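Long-range contact in alpha-galactosidase (Thermus thermophilus, PDB 6LCJ), which probably hydrolyses terminal alpha-galactosyl residues from galactosides, as a thermostable family GH36 glycosidase that assembles into a hexamer: residues 263-274 against 304-312. Numbering follows the deposited sequence.
Sequences RAGFNWGRPLYA and DFLYAAALP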
ATOM      1  N   ARG E 263      -7.086 -12.376 -23.915  1.00 31.96           N
ATOM      2  CA  ARG E 263      -6.779 -13.662 -23.298  1.00 34.07           C
ATOM      3  C   ARG E 263      -8.033 -14.530 -23.268  1.00 31.19           C
ATOM      4  O   ARG E 263      -9.121 -14.059 -22.909  1.00 29.52           O
ATOM      5  CB  ARG E 263      -6.218 -13.443 -21.896  1.00 28.42           C
ATOM      6  CG  ARG E 263      -5.204 -12.301 -21.874  1.00 36.60           C
ATOM      7  CD  ARG E 263      -4.021 -12.596 -20.999  1.00 45.44           C
ATOM      8  NE  ARG E 263      -3.066 -13.488 -21.655  1.00 55.37           N
ATOM      9  CZ  ARG E 263      -1.754 -13.274 -21.702  1.00 58.58           C
ATOM     10  NH1 ARG E 263      -1.242 -12.184 -21.137  1.00 58.93           N
ATOM     11  NH2 ARG E 263      -0.956 -14.148 -22.315  1.00 48.93           N
ATOM     12  N   ALA E 264      -7.898 -15.780 -23.700  1.00 26.30           N
ATOM     13  CA  ALA E 264      -9.032 -16.699 -23.709  1.00 28.89           C
ATOM     14  C   ALA E 264      -8.859 -17.843 -22.714  1.00 27.12           C
ATOM     15  O   ALA E 264      -9.593 -18.828 -22.779  1.00 31.12           O
ATOM     16  CB  ALA E 264      -9.270 -17.250 -25.117  1.00 25.24           C
ATOM     17  N   GLY E 265      -7.910 -17.733 -21.796  1.00 28.74           N
ATOM     18  CA  GLY E 265      -7.729 -18.736 -20.770  1.00 30.00           C
ATOM     19  C   GLY E 265      -6.409 -19.477 -20.796  1.00 30.86           C
ATOM     20  O   GLY E 265      -5.442 -19.042 -21.426  1.00 32.17           O
ATOM     21  N   PHE E 266      -6.362 -20.612 -20.105  1.00 33.30           N
ATOM     22  CA  PHE E 266      -5.134 -21.375 -19.931  1.00 33.62           C
ATOM     23  C   PHE E 266      -5.477 -22.855 -19.938  1.00 38.68           C
ATOM     24  O   PHE E 266      -6.209 -23.331 -19.066  1.00 40.69           O
ATOM     25  CB  PHE E 266      -4.436 -20.993 -18.631  1.00 34.49           C
ATOM     26  CG  PHE E 266      -3.030 -21.483 -18.542  1.00 38.31           C
ATOM     27  CD1 PHE E 266      -2.754 -22.763 -18.075  1.00 36.97           C
ATOM     28  CD2 PHE E 266      -1.977 -20.672 -18.941  1.00 38.65           C
ATOM     29  CE1 PHE E 266      -1.451 -23.215 -17.999  1.00 39.00           C
ATOM     30  CE2 PHE E 266      -0.667 -21.122 -18.876  1.00 35.13           C
ATOM     31  CZ  PHE E 266      -0.400 -22.389 -18.399  1.00 36.19           C
ATOM     32  N   ASN E 267      -4.939 -23.579 -20.912  1.00 38.04           N
ATOM     33  CA  ASN E 267      -5.253 -24.990 -21.083  1.00 36.85           C
ATOM     34  C   ASN E 267      -4.139 -25.618 -21.902  1.00 36.84           C
ATOM     35  O   ASN E 267      -3.387 -24.920 -22.586  1.00 37.09           O
ATOM     36  CB  ASN E 267      -6.617 -25.182 -21.758  1.00 35.94           C
ATOM     37  CG  ASN E 267      -7.231 -26.537 -21.457  1.00 42.25           C
ATOM     38  OD1 ASN E 267      -7.113 -27.052 -20.346  1.00 43.06           O
ATOM     39  ND2 ASN E 267      -7.892 -27.121 -22.450  1.00 40.74           N
ATOM     40  N   TRP E 268      -4.036 -26.946 -21.816  1.00 40.05           N
ATOM     41  CA  TRP E 268      -2.924 -27.684 -22.429  1.00 37.99           C
ATOM     42  C   TRP E 268      -1.576 -27.054 -22.068  1.00 33.74           C
ATOM     43  O   TRP E 268      -0.646 -27.009 -22.873  1.00 37.32           O
ATOM     44  CB  TRP E 268      -3.089 -27.778 -23.955  1.00 37.13           C
ATOM     45  CG  TRP E 268      -4.417 -28.250 -24.436  1.00 40.07           C
ATOM     46  CD1 TRP E 268      -4.836 -29.547 -24.546  1.00 43.51           C
ATOM     47  CD2 TRP E 268      -5.503 -27.438 -24.898  1.00 38.08           C
ATOM     48  NE1 TRP E 268      -6.116 -29.592 -25.052  1.00 42.60           N
ATOM     49  CE2 TRP E 268      -6.550 -28.310 -25.268  1.00 40.43           C
ATOM     50  CE3 TRP E 268      -5.692 -26.063 -25.039  1.00 35.27           C
ATOM     51  CZ2 TRP E 268      -7.774 -27.845 -25.752  1.00 40.23           C
ATOM     52  CZ3 TRP E 268      -6.905 -25.603 -25.519  1.00 34.94           C
ATOM     53  CH2 TRP E 268      -7.931 -26.488 -25.870  1.00 35.82           C
ATOM     54  N   GLY E 269      -1.481 -26.522 -20.854  1.00 34.89           N
ATOM     55  CA  GLY E 269      -0.235 -25.936 -20.389  1.00 35.24           C
ATOM     56  C   GLY E 269       0.172 -24.608 -20.989  1.00 38.07           C
ATOM     57  O   GLY E 269       1.300 -24.164 -20.747  1.00 40.12           O
ATOM     58  N   ARG E 270      -0.697 -23.931 -21.734  1.00 40.91           N
ATOM     59  CA  ARG E 270      -0.304 -22.692 -22.391  1.00 40.12           C
ATOM     60  C   ARG E 270      -1.437 -21.676 -22.401  1.00 39.47           C
ATOM     61  O   ARG E 270      -2.618 -22.040 -22.321  1.00 36.54           O
ATOM     62  CB  ARG E 270       0.154 -22.961 -23.828  1.00 39.00           C
ATOM     63  CG  ARG E 270      -0.758 -23.899 -24.562  1.00 45.31           C
ATOM     64  CD  ARG E 270      -0.160 -24.228 -25.898  1.00 49.52           C
ATOM     65  NE  ARG E 270       1.270 -24.460 -25.786  1.00 58.19           N
ATOM     66  CZ  ARG E 270       1.838 -25.632 -26.036  1.00 67.46           C
ATOM     67  NH1 ARG E 270       1.082 -26.661 -26.406  1.00 60.83           N
ATOM     68  NH2 ARG E 270       3.154 -25.774 -25.917  1.00 64.03           N
ATOM     69  N   PRO E 271      -1.104 -20.387 -22.504  1.00 38.70           N
ATOM     70  CA  PRO E 271      -2.137 -19.355 -22.652  1.00 35.44           C
ATOM     71  C   PRO E 271      -2.923 -19.527 -23.939  1.00 32.47           C
ATOM     72  O   PRO E 271      -2.379 -19.884 -24.983  1.00 30.17           O
ATOM     73  CB  PRO E 271      -1.334 -18.050 -22.668  1.00 35.12           C
ATOM     74  CG  PRO E 271      -0.073 -18.380 -21.970  1.00 36.47           C
ATOM     75  CD  PRO E 271       0.231 -19.796 -22.358  1.00 36.43           C
ATOM     76  N   LEU E 272      -4.215 -19.239 -23.852  1.00 32.72           N
ATOM     77  CA  LEU E 272      -5.139 -19.370 -24.960  1.00 29.65           C
ATOM     78  C   LEU E 272      -5.506 -17.998 -25.500  1.00 29.26           C
ATOM     79  O   LEU E 272      -5.603 -17.016 -24.760  1.00 28.20           O
ATOM     80  CB  LEU E 272      -6.413 -20.102 -24.534  1.00 31.73           C
ATOM     81  CG  LEU E 272      -6.216 -21.445 -23.839  1.00 30.50           C
ATOM     82  CD1 LEU E 272      -7.568 -21.994 -23.440  1.00 28.61           C
ATOM     83  CD2 LEU E 272      -5.463 -22.399 -24.746  1.00 29.57           C
ATOM     84  N   TYR E 273      -5.727 -17.956 -26.803  1.00 26.34           N
ATOM     85  CA  TYR E 273      -6.125 -16.756 -27.506  1.00 29.72           C
ATOM     86  C   TYR E 273      -7.276 -17.137 -28.410  1.00 29.65           C
ATOM     87  O   TYR E 273      -7.536 -18.317 -28.641  1.00 29.78           O
ATOM     88  CB  TYR E 273      -4.951 -16.152 -28.299  1.00 32.34           C
ATOM     89  CG  TYR E 273      -3.793 -15.800 -27.402  1.00 27.72           C
ATOM     90  CD1 TYR E 273      -3.873 -14.718 -26.537  1.00 30.94           C
ATOM     91  CD2 TYR E 273      -2.645 -16.556 -27.395  1.00 29.17           C
ATOM     92  CE1 TYR E 273      -2.842 -14.392 -25.704  1.00 31.66           C
ATOM     93  CE2 TYR E 273      -1.590 -16.231 -26.561  1.00 32.64           C
ATOM     94  CZ  TYR E 273      -1.700 -15.149 -25.717  1.00 34.00           C
ATOM     95  OH  TYR E 273      -0.660 -14.817 -24.882  1.00 42.91           O
ATOM     96  N   ALA E 274      -7.977 -16.130 -28.907  1.00 29.33           N
ATOM     97  CA  ALA E 274      -9.197 -16.338 -29.657  1.00 26.40           C
ATOM     98  C   ALA E 274      -9.015 -15.808 -31.068  1.00 31.03           C
ATOM     99  O   ALA E 274      -8.249 -14.867 -31.299  1.00 32.07           O
ATOM    100  CB  ALA E 274     -10.383 -15.646 -28.982  1.00 24.41           C
ATOM    101  N   ASP E 304     -16.222 -27.064 -29.587  1.00 27.62           N
ATOM    102  CA  ASP E 304     -15.845 -26.865 -28.204  1.00 27.88           C
ATOM    103  C   ASP E 304     -15.230 -25.487 -28.023  1.00 27.95           C
ATOM    104  O   ASP E 304     -14.818 -24.842 -28.991  1.00 28.65           O
ATOM    105  CB  ASP E 304     -14.854 -27.938 -27.758  1.00 29.61           C
ATOM    106  CG  ASP E 304     -14.945 -28.252 -26.269  1.00 31.75           C
ATOM    107  OD1 ASP E 304     -15.552 -27.472 -25.485  1.00 26.22           O
ATOM    108  OD2 ASP E 304     -14.387 -29.304 -25.893  1.00 40.60           O
ATOM    109  N   PHE E 305     -15.170 -25.055 -26.753  1.00 25.75           N
ATOM    110  CA  PHE E 305     -14.574 -23.780 -26.377  1.00 26.06           C
ATOM    111  C   PHE E 305     -15.214 -22.635 -27.140  1.00 27.37           C
ATOM    112  O   PHE E 305     -14.537 -21.683 -27.522  1.00 29.61           O
ATOM    113  CB  PHE E 305     -13.059 -23.782 -26.602  1.00 26.09           C
ATOM    114  CG  PHE E 305     -12.309 -24.678 -25.665  1.00 24.68           C
ATOM    115  CD1 PHE E 305     -12.289 -26.052 -25.864  1.00 28.37           C
ATOM    116  CD2 PHE E 305     -11.632 -24.149 -24.577  1.00 25.99           C
ATOM    117  CE1 PHE E 305     -11.599 -26.891 -24.991  1.00 30.82           C
ATOM    118  CE2 PHE E 305     -10.937 -24.981 -23.698  1.00 27.98           C
ATOM    119  CZ  PHE E 305     -10.920 -26.354 -23.907  1.00 28.20           C
ATOM    120  N   LEU E 306     -16.520 -22.736 -27.379  1.00 24.20           N
ATOM    121  CA  LEU E 306     -17.226 -21.753 -28.181  1.00 22.29           C
ATOM    122  C   LEU E 306     -17.379 -20.411 -27.475  1.00 30.20           C
ATOM    123  O   LEU E 306     -17.744 -19.428 -28.132  1.00 28.94           O
ATOM    124  CB  LEU E 306     -18.599 -22.298 -28.574  1.00 26.32           C
ATOM    125  CG  LEU E 306     -18.662 -23.484 -29.557  1.00 23.06           C
ATOM    126  CD1 LEU E 306     -20.116 -23.880 -29.782  1.00 26.86           C
ATOM    127  CD2 LEU E 306     -18.002 -23.135 -30.859  1.00 24.72           C
ATOM    128  N   TYR E 307     -17.112 -20.342 -26.162  1.00 27.67           N
ATOM    129  CA  TYR E 307     -17.014 -19.042 -25.502  1.00 28.30           C
ATOM    130  C   TYR E 307     -15.974 -18.140 -26.183  1.00 28.89           C
ATOM    131  O   TYR E 307     -16.086 -16.909 -26.126  1.00 28.07           O
ATOM    132  CB  TYR E 307     -16.666 -19.224 -24.014  1.00 26.04           C
ATOM    133  CG  TYR E 307     -15.212 -19.596 -23.804  1.00 25.14           C
ATOM    134  CD1 TYR E 307     -14.231 -18.621 -23.676  1.00 25.60           C
ATOM    135  CD2 TYR E 307     -14.818 -20.921 -23.770  1.00 24.91           C
ATOM    136  CE1 TYR E 307     -12.906 -18.959 -23.521  1.00 26.51           C
ATOM    137  CE2 TYR E 307     -13.492 -21.262 -23.610  1.00 24.93           C
ATOM    138  CZ  TYR E 307     -12.546 -20.283 -23.490  1.00 24.36           C
ATOM    139  OH  TYR E 307     -11.235 -20.639 -23.344  1.00 25.87           O
ATOM    140  N   ALA E 308     -14.939 -18.724 -26.797  1.00 23.43           N
ATOM    141  CA  ALA E 308     -13.916 -17.892 -27.419  1.00 24.28           C
ATOM    142  C   ALA E 308     -14.504 -16.986 -28.491  1.00 29.09           C
ATOM    143  O   ALA E 308     -14.020 -15.866 -28.693  1.00 30.85           O
ATOM    144  CB  ALA E 308     -12.807 -18.760 -28.001  1.00 23.51           C
ATOM    145  N   ALA E 309     -15.559 -17.432 -29.172  1.00 28.66           N
ATOM    146  CA  ALA E 309     -16.183 -16.625 -30.208  1.00 23.93           C
ATOM    147  C   ALA E 309     -17.056 -15.502 -29.652  1.00 33.82           C
ATOM    148  O   ALA E 309     -17.514 -14.649 -30.430  1.00 35.22           O
ATOM    149  CB  ALA E 309     -17.019 -17.520 -31.120  1.00 28.00           C
ATOM    150  N   ALA E 310     -17.308 -15.479 -28.341  1.00 30.65           N
ATOM    151  CA  ALA E 310     -18.217 -14.505 -27.747  1.00 29.17           C
ATOM    152  C   ALA E 310     -17.529 -13.616 -26.719  1.00 26.78           C
ATOM    153  O   ALA E 310     -18.204 -12.862 -26.012  1.00 29.92           O
ATOM    154  CB  ALA E 310     -19.423 -15.207 -27.119  1.00 24.42           C
ATOM    155  N   LEU E 311     -16.211 -13.657 -26.627  1.00 23.63           N
ATOM    156  CA  LEU E 311     -15.535 -12.748 -25.720  1.00 31.30           C
ATOM    157  C   LEU E 311     -15.822 -11.297 -26.123  1.00 34.81           C
ATOM    158  O   LEU E 311     -16.027 -10.993 -27.304  1.00 38.05           O
ATOM    159  CB  LEU E 311     -14.036 -13.045 -25.707  1.00 25.77           C
ATOM    160  CG  LEU E 311     -13.787 -14.365 -24.954  1.00 33.20           C
ATOM    161  CD1 LEU E 311     -12.401 -14.940 -25.232  1.00 28.41           C
ATOM    162  CD2 LEU E 311     -14.039 -14.230 -23.434  1.00 27.56           C
ATOM    163  N   PRO E 312     -15.871 -10.372 -25.155  1.00 37.09           N
ATOM    164  CA  PRO E 312     -15.553 -10.530 -23.735  1.00 29.14           C
ATOM    165  C   PRO E 312     -16.733 -10.869 -22.847  1.00 26.26           C
ATOM    166  O   PRO E 312     -16.668 -10.606 -21.661  1.00 37.37           O
ATOM    167  CB  PRO E 312     -15.002  -9.145 -23.359  1.00 33.21           C
ATOM    168  CG  PRO E 312     -15.629  -8.181 -24.358  1.00 29.84           C
ATOM    169  CD  PRO E 312     -16.313  -8.995 -25.444  1.00 34.23           C
TER
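The beta hairpin 263-274, closed by a type I' turn from N267 to R270, lies over the loop that leaves barrel strand 298-303, and the two meet through Y307, F305, A308 and L311. Y307 OH donates to the carbonyl O of A264 at 2.5 Å, nearly in line with the C=O (169°), and that oxygen sits at the edge of the tyrosine ring, in its plane. Y307 CG stands between its backbone N and carbonyl carbon (chi1 75°), which carries the ring from the 3-10 turn 306-309 up to the hairpin; L272 CD1 lies 3.9 Å from the hydroxyl. A phenylalanine here would probably leave the buried A264 carbonyl without its hydroxyl partner. Beyond the carboxyl ends of the parallel strands of this TIM-barrel domain, strand 270-274 of the hairpin pairs antiparallel with strand 238-240, whose L238 also touches W268, F305 and A308. Near the turn, W268 CH2 comes over one face of F305, 3.6 Å from CZ, with the ring planes 36° apart; N267 ND2 lies above the centre of the six-membered ring of W268 and reaches F305 CZ at 3.4 Å. W268 NE1 is hydrogen-bonded to D197 OD2, and W53 meets the F305 ring edge-to-face. At the other end the contact is aliphatic: L311 CD1 packs against A264 CB at 3.9 Å, while A274 CB meets A308 CB at 4.1 Å.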